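Local coordinates for protein filamentous hemagglutinin (Bordetella pertussis, PDB 1RWR) that serves as a filamentous adhesin, whose secretion domain, a parallel beta-helix, probably directs its export through the two-partner secretion pathway, at residues Leu88-Val94 and Asn112-Asn118; Ala99-Asn105 and Ala119-Thr125; Ser237-Gln243 and Ser257-Leu263. All coordinates share one frame; numbering follows the deposited sequence.

Interaction 1: Leu88-Val94 and Asn112-Asn118; sequences LAGTLEV and NGLSTLN
Leu88 opens the contact through its backbone carbonyl, with Asn112 N 2.9 Å from Leu88 O, and through its CB, which lies against Leu114 CD1. Ala89 follows with its methyl beside Asn112 O. At Gly90 the chain turns a corner with phi at 103°, a conformation that suits glycine, and the residue bonds on both flanks: Gly90 N to Gly113 O and Gly90 O to Ser115 N. Leu114 swings CG anti to its own N (chi1 -169°), which brings CD1 to 3.3 Å from Gly90 O and against both Leu88 and Leu92. Thr91 faces the other way: Thr91 OG1 lies 3.0 Å from Ser115 OG, close enough for a hydroxyl bond, though the geometry does not settle that the proton is spent here, while Thr91 CG2 rests on Leu117 CG at 3.7 Å. Leu92 N donates almost straight to Ser115 O, and Leu92 CG packs across Leu114 CD1 at 3.8 Å, on the interior side that Leu122 also lines. Glu93 lays its CG beside Leu117 CB, 4.1 Å away; its extended chain delivers the buried carboxylate to Arg58 N and Ile59 N, one backbone N-H for each oxygen. Val94 N bonds to Leu117 O, and Val94 O receives Asn118 ND2 at 3.0 Å. That oxygen lies in the amide plane of Asn118, although the nitrogen stands well above the carbonyl plane of Val94; the same ND2 also reaches Gly96 O. Strands 91-94 and 114-117 run 15° from parallel in unbroken register, the pattern of neighbouring coils stacked beside a corner of a parallel beta-helix.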
loop_
_atom_site.group_PDB
_atom_site.type_symbol
_atom_site.label_atom_id
_atom_site.label_comp_id
_atom_site.label_asym_id
_atom_site.label_seq_id
_atom_site.Cartn_x
_atom_site.Cartn_y
_atom_site.Cartn_z
ATOM N N LEU A 88 -8.072 2.568 -7.716
ATOM C CA LEU A 88 -8.157 3.530 -6.615
ATOM C C LEU A 88 -7.662 4.895 -7.039
ATOM O O LEU A 88 -6.476 5.075 -7.380
ATOM C CB LEU A 88 -7.306 3.068 -5.439
ATOM C CG LEU A 88 -7.519 1.640 -4.970
ATOM C CD1 LEU A 88 -6.510 1.267 -3.894
ATOM C CD2 LEU A 88 -8.966 1.444 -4.478
ATOM N N ALA A 89 -8.557 5.864 -6.953
ATOM C CA ALA A 89 -8.284 7.264 -7.254
ATOM C C ALA A 89 -9.109 8.116 -6.330
ATOM O O ALA A 89 -10.286 7.813 -6.117
ATOM C CB ALA A 89 -8.690 7.597 -8.733
ATOM N N GLY A 90 -8.502 9.192 -5.835
ATOM C CA GLY A 90 -9.133 10.154 -4.951
ATOM C C GLY A 90 -8.689 9.945 -3.523
ATOM O O GLY A 90 -7.638 9.352 -3.282
ATOM N N THR A 91 -9.501 10.408 -2.577
ATOM C CA THR A 91 -9.148 10.398 -1.160
ATOM C C THR A 91 -9.849 9.277 -0.440
ATOM O O THR A 91 -11.058 9.141 -0.541
ATOM C CB THR A 91 -9.557 11.666 -0.504
ATOM O OG1 THR A 91 -8.892 12.777 -1.118
ATOM C CG2 THR A 91 -9.121 11.672 0.981
ATOM N N LEU A 92 -9.090 8.485 0.300
ATOM C CA LEU A 92 -9.638 7.493 1.192
ATOM C C LEU A 92 -9.771 8.171 2.556
ATOM O O LEU A 92 -8.774 8.343 3.243
ATOM C CB LEU A 92 -8.719 6.285 1.286
ATOM C CG LEU A 92 -8.211 5.616 0.009
ATOM C CD1 LEU A 92 -7.344 4.389 0.311
ATOM C CD2 LEU A 92 -9.385 5.229 -0.859
ATOM N N GLU A 93 -10.999 8.542 2.914
ATOM C CA GLU A 93 -11.265 9.219 4.167
ATOM C C GLU A 93 -11.873 8.241 5.171
ATOM O O GLU A 93 -12.754 7.476 4.852
ATOM C CB GLU A 93 -12.206 10.400 3.983
ATOM C CG GLU A 93 -12.578 11.085 5.305
ATOM C CD GLU A 93 -13.307 12.395 5.151
ATOM O OE1 GLU A 93 -13.660 12.822 4.027
ATOM O OE2 GLU A 93 -13.542 13.041 6.201
ATOM N N VAL A 94 -11.369 8.300 6.398
ATOM C CA VAL A 94 -11.973 7.589 7.511
ATOM C C VAL A 94 -12.740 8.605 8.333
ATOM O O VAL A 94 -12.164 9.577 8.831
ATOM C CB VAL A 94 -10.938 6.828 8.378
ATOM C CG1 VAL A 94 -11.632 6.012 9.457
ATOM C CG2 VAL A 94 -10.091 5.895 7.542
ATOM N N ASN A 112 -4.172 5.770 -9.068
ATOM C CA ASN A 112 -3.932 7.025 -9.797
ATOM C C ASN A 112 -4.404 8.244 -9.021
ATOM O O ASN A 112 -5.588 8.524 -8.954
ATOM C CB ASN A 112 -4.625 6.989 -11.154
ATOM C CG ASN A 112 -4.162 8.126 -12.051
ATOM O OD1 ASN A 112 -2.996 8.379 -12.143
ATOM N ND2 ASN A 112 -5.094 8.826 -12.690
ATOM N N GLY A 113 -3.478 8.968 -8.422
ATOM C CA GLY A 113 -3.820 10.171 -7.682
ATOM C C GLY A 113 -4.568 9.850 -6.385
ATOM O O GLY A 113 -5.697 10.327 -6.147
ATOM N N LEU A 114 -3.934 9.057 -5.551
ATOM C CA LEU A 114 -4.529 8.553 -4.315
ATOM C C LEU A 114 -4.027 9.350 -3.120
ATOM O O LEU A 114 -2.851 9.642 -3.029
ATOM C CB LEU A 114 -4.204 7.069 -4.141
ATOM C CG LEU A 114 -4.961 6.313 -3.030
ATOM C CD1 LEU A 114 -6.427 6.231 -3.331
ATOM C CD2 LEU A 114 -4.389 4.921 -2.785
ATOM N N SER A 115 -4.917 9.674 -2.191
ATOM C CA SER A 115 -4.501 10.296 -0.925
ATOM C C SER A 115 -5.369 9.716 0.194
ATOM O O SER A 115 -6.247 8.854 -0.047
ATOM C CB SER A 115 -4.625 11.824 -0.989
ATOM O OG SER A 115 -5.957 12.147 -1.210
ATOM N N THR A 116 -5.144 10.181 1.417
ATOM C CA THR A 116 -5.940 9.719 2.558
ATOM C C THR A 116 -6.241 10.870 3.517
ATOM O O THR A 116 -5.538 11.889 3.516
ATOM C CB THR A 116 -5.247 8.574 3.359
ATOM O OG1 THR A 116 -4.074 9.063 4.013
ATOM C CG2 THR A 116 -4.782 7.412 2.492
ATOM N N LEU A 117 -7.248 10.658 4.360
ATOM C CA LEU A 117 -7.581 11.567 5.433
ATOM C C LEU A 117 -8.007 10.717 6.620
ATOM O O LEU A 117 -8.937 9.923 6.516
ATOM C CB LEU A 117 -8.737 12.504 5.032
ATOM C CG LEU A 117 -8.417 13.585 4.013
ATOM C CD1 LEU A 117 -9.679 14.315 3.575
ATOM C CD2 LEU A 117 -7.449 14.601 4.637
ATOM N N ASN A 118 -7.350 10.921 7.754
ATOM C CA ASN A 118 -7.685 10.245 8.999
ATOM C C ASN A 118 -7.464 8.745 8.934
ATOM O O ASN A 118 -8.067 8.014 9.657
ATOM C CB ASN A 118 -9.113 10.577 9.474
ATOM C CG ASN A 118 -9.332 10.282 10.968
ATOM O OD1 ASN A 118 -8.413 10.469 11.800
ATOM N ND2 ASN A 118 -10.539 9.815 11.308
#

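Interaction 2: Ala99-Asn105 and Ala119-Thr125; sequences ADLIIAN and ASNLTLT
Leu101 and Leu122 mark the tightly packed side of this strand pair, where Leu101 CB meets Leu122 CD1 at 3.7 Å. The anti placement of Leu122 CG relative to its N (chi1 178°) directs that methyl back across to its neighbour. Leu101 CD1 in turn touches Ala119 CB, also at 3.7 Å. One step further along the same face Ile103 and Leu124 run alongside each other in the same direction, with Leu124 CD2 3.9 Å from Ile103 CB. Leu92 and Phe160 add to this apolar layer, which is buried. On the reverse face the far end is tight as well: Ala104 CB and Thr125 CG2 are only 3.5 Å apart, closer than usual for two carbons. Thr125 OG1 turns from them to Val163 O and Gly127 N, which keeps a buried hydroxyl satisfied.

The opposite end of that face is looser and partly exposed. There Asn121 ND2 donates to Asp100 OD1 at 2.8 Å, meeting it on the syn side but 31° out of the carboxylate plane, and the two flat groups are turned 58° against each other. Asn121 OD1 takes Tyr159 N, and this second bond fixes which end of the amide faces Asp100. Ser120 N reaches Ala99 O at 2.9 Å from well above the carbonyl plane, an oblique bond where the chain turns a corner. From Leu101 onward the ladder is regular, and Thr125 N to Ile103 O lies nearly along the C=O axis. Aliphatic side chains stacked in register on the inner face, with a polar Asp-Asn pair at the start of the strands, fit adjacent coils of a parallel beta-helix.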
loop_
_atom_site.group_PDB
_atom_site.type_symbol
_atom_site.label_atom_id
_atom_site.label_comp_id
_atom_site.label_asym_id
_atom_site.label_seq_id
_atom_site.Cartn_x
_atom_site.Cartn_y
_atom_site.Cartn_z
ATOM N N ALA A 99 -7.994 4.931 11.676
ATOM C CA ALA A 99 -7.676 3.500 11.623
ATOM C C ALA A 99 -6.693 3.195 10.502
ATOM O O ALA A 99 -6.538 3.981 9.568
ATOM C CB ALA A 99 -8.942 2.709 11.408
ATOM N N ASP A 100 -5.995 2.072 10.612
ATOM C CA ASP A 100 -5.258 1.518 9.484
ATOM C C ASP A 100 -6.227 1.115 8.367
ATOM O O ASP A 100 -7.349 0.673 8.622
ATOM C CB ASP A 100 -4.493 0.241 9.888
ATOM C CG ASP A 100 -3.306 0.506 10.817
ATOM O OD1 ASP A 100 -2.840 1.661 10.962
ATOM O OD2 ASP A 100 -2.790 -0.434 11.447
ATOM N N LEU A 101 -5.805 1.336 7.131
ATOM C CA LEU A 101 -6.533 0.893 5.952
ATOM C C LEU A 101 -5.702 -0.159 5.245
ATOM O O LEU A 101 -4.514 0.036 4.998
ATOM C CB LEU A 101 -6.823 2.053 4.968
ATOM C CG LEU A 101 -7.764 3.149 5.466
ATOM C CD1 LEU A 101 -7.830 4.244 4.395
ATOM C CD2 LEU A 101 -9.160 2.595 5.764
ATOM N N ILE A 102 -6.349 -1.259 4.896
ATOM C CA ILE A 102 -5.750 -2.325 4.094
ATOM C C ILE A 102 -6.721 -2.631 2.986
ATOM O O ILE A 102 -7.885 -2.980 3.256
ATOM C CB ILE A 102 -5.516 -3.619 4.936
ATOM C CG1 ILE A 102 -4.698 -3.370 6.205
ATOM C CG2 ILE A 102 -4.826 -4.646 4.084
ATOM C CD1 ILE A 102 -5.483 -2.899 7.383
ATOM N N ILE A 103 -6.248 -2.510 1.748
ATOM C CA ILE A 103 -7.019 -2.846 0.556
ATOM C C ILE A 103 -6.337 -4.045 -0.108
ATOM O O ILE A 103 -5.207 -3.972 -0.533
ATOM C CB ILE A 103 -7.118 -1.658 -0.434
ATOM C CG1 ILE A 103 -7.566 -0.332 0.229
ATOM C CG2 ILE A 103 -8.074 -2.046 -1.608
ATOM C CD1 ILE A 103 -8.823 -0.389 0.870
ATOM N N ALA A 104 -7.035 -5.163 -0.172
ATOM C CA ALA A 104 -6.489 -6.434 -0.669
ATOM C C ALA A 104 -7.284 -6.952 -1.845
ATOM O O ALA A 104 -8.489 -7.231 -1.740
ATOM C CB ALA A 104 -6.467 -7.470 0.454
ATOM N N ASN A 105 -6.618 -7.122 -2.982
ATOM C CA ASN A 105 -7.262 -7.686 -4.146
ATOM C C ASN A 105 -6.213 -8.524 -4.931
ATOM O O ASN A 105 -5.364 -7.970 -5.622
ATOM C CB ASN A 105 -7.875 -6.578 -5.008
ATOM C CG ASN A 105 -8.695 -7.156 -6.174
ATOM O OD1 ASN A 105 -8.537 -8.347 -6.517
ATOM N ND2 ASN A 105 -9.531 -6.337 -6.784
ATOM N N ALA A 119 -6.563 8.304 8.050
ATOM C CA ALA A 119 -6.039 6.948 8.068
ATOM C C ALA A 119 -4.690 6.976 8.784
ATOM O O ALA A 119 -3.842 7.832 8.519
ATOM C CB ALA A 119 -5.853 6.433 6.634
ATOM N N SER A 120 -4.489 6.052 9.716
ATOM C CA SER A 120 -3.236 5.966 10.425
ATOM C C SER A 120 -2.094 5.565 9.521
ATOM O O SER A 120 -0.985 6.050 9.660
ATOM C CB SER A 120 -3.359 4.895 11.519
ATOM O OG SER A 120 -4.578 5.035 12.170
ATOM N N ASN A 121 -2.381 4.581 8.679
ATOM C CA ASN A 121 -1.420 3.925 7.775
ATOM C C ASN A 121 -2.226 3.331 6.632
ATOM O O ASN A 121 -3.443 3.121 6.764
ATOM C CB ASN A 121 -0.677 2.784 8.469
ATOM C CG ASN A 121 0.127 3.243 9.667
ATOM O OD1 ASN A 121 1.113 3.947 9.500
ATOM N ND2 ASN A 121 -0.312 2.876 10.895
ATOM N N LEU A 122 -1.573 3.032 5.519
ATOM C CA LEU A 122 -2.237 2.454 4.344
ATOM C C LEU A 122 -1.413 1.345 3.745
ATOM O O LEU A 122 -0.230 1.550 3.463
ATOM C CB LEU A 122 -2.457 3.512 3.244
ATOM C CG LEU A 122 -3.090 3.094 1.924
ATOM C CD1 LEU A 122 -4.493 2.482 2.077
ATOM C CD2 LEU A 122 -3.223 4.229 1.018
ATOM N N THR A 123 -2.028 0.178 3.541
ATOM C CA THR A 123 -1.431 -0.952 2.839
ATOM C C THR A 123 -2.283 -1.323 1.629
ATOM O O THR A 123 -3.517 -1.506 1.757
ATOM C CB THR A 123 -1.407 -2.131 3.778
ATOM O OG1 THR A 123 -0.758 -1.753 5.015
ATOM C CG2 THR A 123 -0.689 -3.340 3.199
ATOM N N LEU A 124 -1.638 -1.419 0.459
ATOM C CA LEU A 124 -2.255 -1.887 -0.773
ATOM C C LEU A 124 -1.620 -3.208 -1.104
ATOM O O LEU A 124 -0.391 -3.304 -1.192
ATOM C CB LEU A 124 -2.012 -0.900 -1.901
ATOM C CG LEU A 124 -2.518 0.504 -1.636
ATOM C CD1 LEU A 124 -2.278 1.361 -2.910
ATOM C CD2 LEU A 124 -4.001 0.478 -1.223
ATOM N N THR A 125 -2.430 -4.244 -1.257
ATOM C CA THR A 125 -1.877 -5.583 -1.390
ATOM C C THR A 125 -2.653 -6.438 -2.384
ATOM O O THR A 125 -3.865 -6.292 -2.547
ATOM C CB THR A 125 -1.733 -6.268 0.028
ATOM O OG1 THR A 125 -1.020 -7.496 -0.115
ATOM C CG2 THR A 125 -3.085 -6.646 0.590
#

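Interaction 3: Ser237-Gln243 and Ser257-Leu263; sequences SGLGVRQ and SQGEIAL
A turn feeding a parallel beta-helix strand brings Ser257-Leu263 beside Ser237-Gln243, one coil against the next, with strands 240-243 and 261-263 only 2° from parallel. Val241 N to Glu260 O at 2.8 Å starts the ladder, continued by Ala262 N to Val241 O and by Gln243 N to Ala262 O. Ahead of it the two turns are joined differently. Gly238 N donates straight (175°) to Gln258 O, while one water bridges Gly238 O and Glu260 N, 3.0 Å from each. A second water takes Gln258 N at 3.0 Å and lies 2.7 Å from Leu239 O, to which it probably donates. Gly259 brings its CA to 3.3 Å from Leu239 O, an approach that its lack of a CB allows.

Ser257 braces its own turn. With OG anti to its backbone N (chi1 179°), the hydroxyl accepts Gly259 N, making an ST turn, and donates to Glu260 O at 2.9 Å. Glu260 O is therefore gripped by two donors, Ser257 OG and Val241 N, reaching it from opposite faces of its plane. On the interior side Val241 CG2 packs on Ser257 CB, and Leu263 CD2 covers Gln243 CB at 3.8 Å. Arg242 leaves from the other face toward Asp218, a salt bridge into the preceding coil, and the amide of Gln243 bends away to Gly223 O.

The chemistry implies a division of labour: direct backbone bonds tie the strands, whereas at the turns, where the peptide groups do not all face one another as in a ladder, one direct backbone bond is supplemented by two waters.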
loop_
_atom_site.group_PDB
_atom_site.type_symbol
_atom_site.label_atom_id
_atom_site.label_comp_id
_atom_site.label_asym_id
_atom_site.label_seq_id
_atom_site.Cartn_x
_atom_site.Cartn_y
_atom_site.Cartn_z
ATOM N N SER A 237 13.543 -15.594 -6.159
ATOM C CA SER A 237 14.902 -15.812 -6.658
ATOM C C SER A 237 14.991 -15.466 -8.151
ATOM O O SER A 237 14.148 -15.852 -8.970
ATOM C CB SER A 237 15.337 -17.254 -6.424
ATOM O OG SER A 237 16.632 -17.492 -6.964
ATOM N N GLY A 238 15.994 -14.678 -8.494
ATOM C CA GLY A 238 16.254 -14.381 -9.889
ATOM C C GLY A 238 15.545 -13.165 -10.435
ATOM O O GLY A 238 15.786 -12.781 -11.582
ATOM N N LEU A 239 14.656 -12.553 -9.656
ATOM C CA LEU A 239 13.879 -11.403 -10.172
ATOM C C LEU A 239 14.528 -10.114 -9.691
ATOM O O LEU A 239 15.102 -10.090 -8.616
ATOM C CB LEU A 239 12.418 -11.471 -9.714
ATOM C CG LEU A 239 11.538 -12.367 -10.583
ATOM C CD1 LEU A 239 11.961 -13.815 -10.442
ATOM C CD2 LEU A 239 10.085 -12.294 -10.310
ATOM N N GLY A 240 14.410 -9.046 -10.483
ATOM C CA GLY A 240 15.141 -7.822 -10.217
ATOM C C GLY A 240 14.331 -6.733 -9.582
ATOM O O GLY A 240 13.106 -6.732 -9.643
ATOM N N VAL A 241 15.018 -5.798 -8.947
ATOM C CA VAL A 241 14.456 -4.525 -8.580
ATOM C C VAL A 241 15.076 -3.464 -9.467
ATOM O O VAL A 241 16.278 -3.253 -9.412
ATOM C CB VAL A 241 14.786 -4.154 -7.124
ATOM C CG1 VAL A 241 14.269 -2.745 -6.805
ATOM C CG2 VAL A 241 14.203 -5.163 -6.187
ATOM N N ARG A 242 14.261 -2.846 -10.293
ATOM C CA ARG A 242 14.676 -1.729 -11.122
ATOM C C ARG A 242 13.880 -0.524 -10.675
ATOM O O ARG A 242 12.652 -0.520 -10.701
ATOM C CB ARG A 242 14.436 -1.977 -12.590
ATOM C CG ARG A 242 14.911 -0.785 -13.457
ATOM C CD ARG A 242 15.017 -1.100 -14.912
ATOM N NE ARG A 242 13.749 -1.535 -15.489
ATOM C CZ ARG A 242 13.611 -1.942 -16.740
ATOM N NH1 ARG A 242 14.664 -1.977 -17.539
ATOM N NH2 ARG A 242 12.424 -2.331 -17.190
ATOM N N GLN A 243 14.576 0.518 -10.296
ATOM C CA GLN A 243 13.923 1.733 -9.849
ATOM C C GLN A 243 14.733 2.898 -10.350
ATOM O O GLN A 243 15.719 3.299 -9.707
ATOM C CB GLN A 243 13.806 1.750 -8.319
ATOM C CG GLN A 243 13.226 3.061 -7.653
ATOM C CD GLN A 243 11.956 3.711 -8.287
ATOM O OE1 GLN A 243 11.882 3.935 -9.488
ATOM N NE2 GLN A 243 10.996 4.083 -7.453
ATOM N N SER A 257 17.143 -7.626 -2.634
ATOM C CA SER A 257 16.687 -8.367 -3.784
ATOM C C SER A 257 17.281 -9.755 -3.817
ATOM O O SER A 257 18.447 -9.928 -3.474
ATOM C CB SER A 257 17.049 -7.604 -5.060
ATOM O OG SER A 257 16.638 -8.309 -6.235
ATOM N N GLN A 258 16.495 -10.730 -4.244
ATOM C CA GLN A 258 17.017 -12.088 -4.506
ATOM C C GLN A 258 17.445 -12.238 -5.964
ATOM O O GLN A 258 17.657 -13.358 -6.445
ATOM C CB GLN A 258 16.021 -13.154 -4.055
ATOM C CG GLN A 258 15.707 -13.078 -2.563
ATOM C CD GLN A 258 16.965 -13.092 -1.709
ATOM O OE1 GLN A 258 17.138 -12.250 -0.800
ATOM N NE2 GLN A 258 17.863 -14.034 -2.008
ATOM N N GLY A 259 17.562 -11.101 -6.651
ATOM C CA GLY A 259 18.191 -11.004 -7.957
ATOM C C GLY A 259 18.916 -9.691 -8.079
ATOM O O GLY A 259 19.548 -9.266 -7.115
ATOM N N GLU A 260 18.794 -9.064 -9.241
ATOM C CA GLU A 260 19.433 -7.792 -9.589
ATOM C C GLU A 260 18.843 -6.624 -8.799
ATOM O O GLU A 260 17.673 -6.646 -8.378
ATOM C CB GLU A 260 19.267 -7.552 -11.096
ATOM C CG GLU A 260 19.727 -6.230 -11.643
ATOM C CD GLU A 260 19.477 -6.074 -13.138
ATOM O OE1 GLU A 260 19.055 -7.067 -13.794
ATOM O OE2 GLU A 260 19.702 -4.968 -13.644
ATOM N N ILE A 261 19.665 -5.592 -8.644
ATOM C CA ILE A 261 19.179 -4.256 -8.293
ATOM C C ILE A 261 19.792 -3.272 -9.264
ATOM O O ILE A 261 21.005 -3.304 -9.497
ATOM C CB ILE A 261 19.600 -3.861 -6.869
ATOM C CG1 ILE A 261 19.029 -4.809 -5.802
ATOM C CG2 ILE A 261 19.220 -2.405 -6.598
ATOM C CD1 ILE A 261 19.674 -4.643 -4.395
ATOM N N ALA A 262 18.962 -2.393 -9.808
ATOM C CA ALA A 262 19.397 -1.335 -10.689
ATOM C C ALA A 262 18.676 -0.044 -10.277
ATOM O O ALA A 262 17.470 0.085 -10.472
ATOM C CB ALA A 262 19.063 -1.664 -12.070
ATOM N N LEU A 263 19.400 0.885 -9.662
ATOM C CA LEU A 263 18.800 2.158 -9.252
ATOM C C LEU A 263 19.340 3.274 -10.106
ATOM O O LEU A 263 20.436 3.161 -10.702
ATOM C CB LEU A 263 19.124 2.535 -7.787
ATOM C CG LEU A 263 18.698 1.553 -6.696
ATOM C CD1 LEU A 263 18.979 2.172 -5.339
ATOM C CD2 LEU A 263 17.213 1.126 -6.816
HETATM O O HOH W 1 17.351 -10.280 -11.512
HETATM O O HOH W 2 14.230 -10.890 -6.161
#

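How the interactions relate
Interactions 1 and 2 interlock along the chain, since their segments alternate, and they join two neighbouring coils on two different sheets. Their interior faces meet, with Leu88 CD1 on Leu124 CD2 at 3.7 Å and Leu92 CB on Leu101 CD1 at 3.8 Å, so together they enclose part of one hydrophobic core. Interaction 2 is the more buried; interactions 1 and 3 are only partly so. Interaction 3 stands apart, its centre 30 Å from that of interaction 1 on the opposite side of the chain's centre, sharing a sheet with it only through strand 86-89. Waters supplement the direct bonds at its turns, whereas side-chain amides, Asn118 and Asn121, serve at the ends of interactions 1 and 2.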